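Local structure of nonaheme cytochrome c (Desulfovibrio desulfuricans, 1DUW) at residues Ser243-Glu248 against Pro254-Leu259. The protein carries electrons through covalently bound c-type hemes and probably works in periplasmic electron transfer linked to hydrogenase. Sequence-based numbering, arbitrary orientation.
Sequences SCHTKE and PNRPNL. With HEC (heme c), chain G.
The carbonyl oxygen of P257 is approached from two directions. H245 ND1 donates to P257 O at 2.5 Å, a very short and nearly straight bond (179°). A water accepts from T246 N and lies in reach of P257 O, to which it can donate, so it can link the two backbones. This is the proximal side of a c-type heme site in a class III cytochrome c domain, built on the CXXCH motif that runs from C241 to H245. C244 SG forms a thioether bond to CAC, a former vinyl carbon of the heme, and H245 NE2 binds the iron at 2.2 Å. H230 supplies the other axial ligand. P257 O lies near the plane of the H245 ring, at its edge. The bond would limit rotation of the imidazole about the iron-nitrogen bond, and a donated ND1 proton would probably make the ring a stronger electron donor to the iron. R256 lays its CD over one face of the ring. Its CG stands anti to the backbone N (chi1 -170°), and the chain bends at chi3. The guanidinium thus turns to C244, where NH1 donates to C244 O at 3.0 Å. The heme methyl CMD lies over one guanidinium face, 3.6 Å from R256 NE. P257 CG lies over the heme face at pyrrole ring A, 3.6 Å from heme C2A. Further along, N258 caps helix 259-273, with OD1 accepting from A261 N. L259 N points its N-H at T246 O, whose place is less certain. L259 CD1 rests 3.8 Å from H245 CB.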
ATOM      1  N   SER A 243       1.947 -22.004 -15.648  1.00 25.43           N
ATOM      2  CA  SER A 243       3.389 -22.069 -15.820  1.00 24.41           C
ATOM      3  C   SER A 243       4.094 -22.222 -14.481  1.00 26.40           C
ATOM      4  O   SER A 243       5.231 -22.704 -14.472  1.00 24.97           O
ATOM      5  CB  SER A 243       3.928 -20.826 -16.511  1.00 23.82           C
ATOM      6  OG  SER A 243       3.996 -21.045 -17.900  1.00 25.28           O
ATOM      7  N   CYS A 244       3.434 -21.816 -13.406  1.00 22.55           N
ATOM      8  CA  CYS A 244       4.037 -21.924 -12.085  1.00 23.70           C
ATOM      9  C   CYS A 244       3.263 -22.875 -11.188  1.00 25.81           C
ATOM     10  O   CYS A 244       3.858 -23.479 -10.297  1.00 29.15           O
ATOM     11  CB  CYS A 244       4.142 -20.553 -11.407  1.00 23.37           C
ATOM     12  SG  CYS A 244       5.205 -19.442 -12.356  1.00 26.91           S
ATOM     13  N   HIS A 245       1.965 -22.991 -11.438  1.00 23.70           N
ATOM     14  CA  HIS A 245       1.111 -23.870 -10.653  1.00 21.14           C
ATOM     15  C   HIS A 245       0.905 -25.173 -11.394  1.00 22.25           C
ATOM     16  O   HIS A 245       0.393 -25.248 -12.501  1.00 25.87           O
ATOM     17  CB  HIS A 245      -0.249 -23.195 -10.357  1.00 23.10           C
ATOM     18  CG  HIS A 245      -0.009 -22.026  -9.441  1.00 19.28           C
ATOM     19  ND1 HIS A 245       0.024 -22.158  -8.077  1.00 19.71           N
ATOM     20  CD2 HIS A 245       0.240 -20.726  -9.708  1.00 19.39           C
ATOM     21  CE1 HIS A 245       0.269 -20.988  -7.519  1.00 20.24           C
ATOM     22  NE2 HIS A 245       0.393 -20.130  -8.505  1.00 19.58           N
ATOM     23  N   THR A 246       1.329 -26.241 -10.739  1.00 25.44           N
ATOM     24  CA  THR A 246       1.220 -27.555 -11.355  1.00 27.28           C
ATOM     25  C   THR A 246      -0.172 -28.137 -11.198  1.00 25.88           C
ATOM     26  O   THR A 246      -0.822 -27.858 -10.187  1.00 26.59           O
ATOM     27  CB  THR A 246       2.307 -28.445 -10.716  1.00 29.28           C
ATOM     28  OG1 THR A 246       2.264 -28.374  -9.282  1.00 25.93           O
ATOM     29  CG2 THR A 246       3.678 -27.906 -11.125  1.00 30.33           C
ATOM     30  N   LYS A 247      -0.601 -28.931 -12.176  1.00 24.05           N
ATOM     31  CA  LYS A 247      -1.918 -29.546 -12.079  1.00 29.66           C
ATOM     32  C   LYS A 247      -2.019 -30.305 -10.766  1.00 30.79           C
ATOM     33  O   LYS A 247      -2.965 -30.298  -9.999  1.00 25.80           O
ATOM     34  CB  LYS A 247      -2.184 -30.522 -13.222  1.00 31.98           C
ATOM     35  CG  LYS A 247      -3.484 -31.304 -13.012  1.00 35.39           C
ATOM     36  CD  LYS A 247      -4.136 -31.649 -14.344  1.00 56.09           C
ATOM     37  CE  LYS A 247      -5.391 -32.492 -14.183  1.00 55.29           C
ATOM     38  NZ  LYS A 247      -5.879 -33.000 -15.503  1.00 60.61           N
ATOM     39  N   GLU A 248      -0.914 -31.006 -10.500  1.00 32.56           N
ATOM     40  CA  GLU A 248      -0.876 -31.765  -9.256  1.00 34.94           C
ATOM     41  C   GLU A 248       0.064 -31.077  -8.275  1.00 36.87           C
ATOM     42  O   GLU A 248       0.986 -30.405  -8.743  1.00 35.31           O
ATOM     43  CB  GLU A 248      -0.430 -33.196  -9.563  1.00 37.68           C
ATOM     44  CG  GLU A 248      -1.443 -33.920 -10.453  1.00 37.97           C
ATOM     45  CD  GLU A 248      -2.784 -34.040  -9.749  1.00 39.06           C
ATOM     46  OE1 GLU A 248      -2.884 -33.656  -8.565  1.00 41.00           O
ATOM     47  OE2 GLU A 248      -3.739 -34.520 -10.384  1.00 47.77           O
ATOM     48  N   PRO A 254       6.823 -25.635  -3.746  1.00 72.84           N
ATOM     49  CA  PRO A 254       6.750 -26.512  -2.570  1.00 64.33           C
ATOM     50  C   PRO A 254       5.282 -26.839  -2.275  1.00 62.18           C
ATOM     51  O   PRO A 254       4.700 -27.669  -2.964  1.00 66.74           O
ATOM     52  CB  PRO A 254       7.263 -25.618  -1.440  1.00 65.58           C
ATOM     53  CG  PRO A 254       6.977 -24.223  -1.909  1.00157.91           C
ATOM     54  CD  PRO A 254       6.232 -24.352  -3.215  1.00157.91           C
ATOM     55  N   ASN A 255       4.777 -26.146  -1.275  1.00 58.48           N
ATOM     56  CA  ASN A 255       3.458 -26.092  -0.702  1.00 53.34           C
ATOM     57  C   ASN A 255       2.518 -25.273  -1.595  1.00 51.19           C
ATOM     58  O   ASN A 255       1.318 -25.185  -1.340  1.00 65.22           O
ATOM     59  CB  ASN A 255       3.490 -25.388   0.658  1.00 55.06           C
ATOM     60  CG  ASN A 255       3.760 -23.897   0.525  1.00 93.69           C
ATOM     61  OD1 ASN A 255       2.901 -23.105   0.130  1.00 91.41           O
ATOM     62  ND2 ASN A 255       4.982 -23.491   0.852  1.00 94.78           N
ATOM     63  N   ARG A 256       3.120 -24.666  -2.604  1.00 42.96           N
ATOM     64  CA  ARG A 256       2.503 -23.837  -3.616  1.00 36.81           C
ATOM     65  C   ARG A 256       1.190 -24.447  -4.068  1.00 34.15           C
ATOM     66  O   ARG A 256       1.185 -25.643  -4.394  1.00 30.89           O
ATOM     67  CB  ARG A 256       3.429 -23.736  -4.836  1.00 35.44           C
ATOM     68  CG  ARG A 256       3.055 -22.728  -5.898  1.00 32.61           C
ATOM     69  CD  ARG A 256       4.038 -22.740  -7.054  1.00 33.62           C
ATOM     70  NE  ARG A 256       5.413 -22.417  -6.667  1.00 30.47           N
ATOM     71  CZ  ARG A 256       6.420 -22.352  -7.529  1.00 31.35           C
ATOM     72  NH1 ARG A 256       6.260 -22.582  -8.825  1.00 26.87           N
ATOM     73  NH2 ARG A 256       7.640 -22.053  -7.109  1.00 35.14           N
ATOM     74  N   PRO A 257       0.096 -23.698  -4.110  1.00 30.89           N
ATOM     75  CA  PRO A 257      -1.146 -24.302  -4.582  1.00 28.66           C
ATOM     76  C   PRO A 257      -1.025 -24.873  -5.993  1.00 25.65           C
ATOM     77  O   PRO A 257      -0.349 -24.298  -6.840  1.00 23.65           O
ATOM     78  CB  PRO A 257      -2.118 -23.125  -4.671  1.00 29.50           C
ATOM     79  CG  PRO A 257      -1.541 -22.055  -3.826  1.00 30.22           C
ATOM     80  CD  PRO A 257      -0.067 -22.298  -3.717  1.00 30.40           C
ATOM     81  N   ASN A 258      -1.733 -25.983  -6.218  1.00 26.80           N
ATOM     82  CA  ASN A 258      -1.752 -26.525  -7.573  1.00 27.49           C
ATOM     83  C   ASN A 258      -2.676 -25.581  -8.363  1.00 30.51           C
ATOM     84  O   ASN A 258      -3.249 -24.636  -7.790  1.00 26.21           O
ATOM     85  CB  ASN A 258      -2.202 -27.963  -7.677  1.00 26.36           C
ATOM     86  CG  ASN A 258      -3.610 -28.220  -7.187  1.00 29.94           C
ATOM     87  OD1 ASN A 258      -4.368 -27.295  -6.891  1.00 26.78           O
ATOM     88  ND2 ASN A 258      -3.960 -29.502  -7.102  1.00 33.51           N
ATOM     89  N   LEU A 259      -2.780 -25.837  -9.655  1.00 26.92           N
ATOM     90  CA  LEU A 259      -3.547 -24.958 -10.526  1.00 26.68           C
ATOM     91  C   LEU A 259      -5.002 -24.789 -10.104  1.00 27.53           C
ATOM     92  O   LEU A 259      -5.464 -23.636 -10.027  1.00 27.98           O
ATOM     93  CB  LEU A 259      -3.418 -25.451 -11.976  1.00 25.04           C
ATOM     94  CG  LEU A 259      -3.839 -24.445 -13.043  1.00 24.87           C
ATOM     95  CD1 LEU A 259      -3.233 -23.075 -12.769  1.00 20.19           C
ATOM     96  CD2 LEU A 259      -3.468 -24.950 -14.432  1.00 29.64           C
TER
HETATM   97 FE   HEC G 298       0.578 -17.963  -8.162  1.00 23.99          FE
HETATM   98  CHA HEC G 298       0.938 -18.569  -4.768  1.00 23.52           C
HETATM   99  CHB HEC G 298      -2.859 -17.889  -7.776  1.00 22.17           C
HETATM  100  CHC HEC G 298       0.205 -17.277 -11.554  1.00 23.14           C
HETATM  101  CHD HEC G 298       3.976 -17.974  -8.515  1.00 25.78           C
HETATM  102  NA  HEC G 298      -0.690 -18.177  -6.599  1.00 23.52           N
HETATM  103  C1A HEC G 298      -0.328 -18.431  -5.301  1.00 23.25           C
HETATM  104  C2A HEC G 298      -1.545 -18.534  -4.519  1.00 20.33           C
HETATM  105  C3A HEC G 298      -2.604 -18.342  -5.367  1.00 20.81           C
HETATM  106  C4A HEC G 298      -2.065 -18.120  -6.684  1.00 22.03           C
HETATM  107  CMA HEC G 298      -4.045 -18.130  -4.977  1.00 19.52           C
HETATM  108  CAA HEC G 298      -1.585 -18.505  -2.996  1.00 20.36           C
HETATM  109  CBA HEC G 298      -1.773 -17.085  -2.445  1.00 21.48           C
HETATM  110  CGA HEC G 298      -0.603 -16.202  -2.859  1.00 23.45           C
HETATM  111  O1A HEC G 298      -0.804 -15.313  -3.718  1.00 22.00           O
HETATM  112  O2A HEC G 298       0.333 -16.130  -2.021  1.00 25.72           O
HETATM  113  NB  HEC G 298      -0.985 -17.646  -9.394  1.00 17.91           N
HETATM  114  C1B HEC G 298      -2.302 -17.680  -9.015  1.00 20.94           C
HETATM  115  C2B HEC G 298      -3.111 -17.428 -10.190  1.00 22.21           C
HETATM  116  C3B HEC G 298      -2.253 -17.256 -11.244  1.00 19.83           C
HETATM  117  C4B HEC G 298      -0.901 -17.392 -10.737  1.00 19.68           C
HETATM  118  CMB HEC G 298      -4.611 -17.604 -10.180  1.00 20.65           C
HETATM  119  CAB HEC G 298      -2.502 -16.708 -12.635  1.00 18.31           C
HETATM  120  CBB HEC G 298      -3.360 -15.448 -12.668  1.00 22.48           C
HETATM  121  NC  HEC G 298       1.844 -17.679  -9.711  1.00 22.18           N
HETATM  122  C1C HEC G 298       1.473 -17.424 -11.001  1.00 22.91           C
HETATM  123  C2C HEC G 298       2.679 -17.319 -11.782  1.00 23.14           C
HETATM  124  C3C HEC G 298       3.746 -17.519 -10.948  1.00 25.12           C
HETATM  125  C4C HEC G 298       3.203 -17.898  -9.659  1.00 24.72           C
HETATM  126  CMC HEC G 298       2.690 -16.983 -13.248  1.00 18.61           C
HETATM  127  CAC HEC G 298       5.147 -17.891 -11.391  1.00 26.31           C
HETATM  128  CBC HEC G 298       5.820 -16.757 -12.157  1.00 21.86           C
HETATM  129  ND  HEC G 298       2.139 -18.214  -6.896  1.00 23.23           N
HETATM  130  C1D HEC G 298       3.443 -18.432  -7.329  1.00 24.66           C
HETATM  131  C2D HEC G 298       4.243 -18.652  -6.143  1.00 24.50           C
HETATM  132  C3D HEC G 298       3.382 -18.845  -5.105  1.00 25.45           C
HETATM  133  C4D HEC G 298       2.028 -18.687  -5.616  1.00 22.82           C
HETATM  134  CMD HEC G 298       5.743 -18.824  -6.175  1.00 24.16           C
HETATM  135  CAD HEC G 298       3.650 -19.399  -3.705  1.00 25.72           C
HETATM  136  CBD HEC G 298       4.002 -18.336  -2.679  1.00 32.68           C
HETATM  137  CGD HEC G 298       4.089 -18.889  -1.265  1.00 40.14           C
HETATM  138  O1D HEC G 298       4.167 -20.135  -1.148  1.00 51.22           O
HETATM  139  O2D HEC G 298       3.802 -18.144  -0.303  1.00 46.63           O
HETATM  140  O   HOH W   1       1.793 -25.815  -7.867  1.00 30.74           O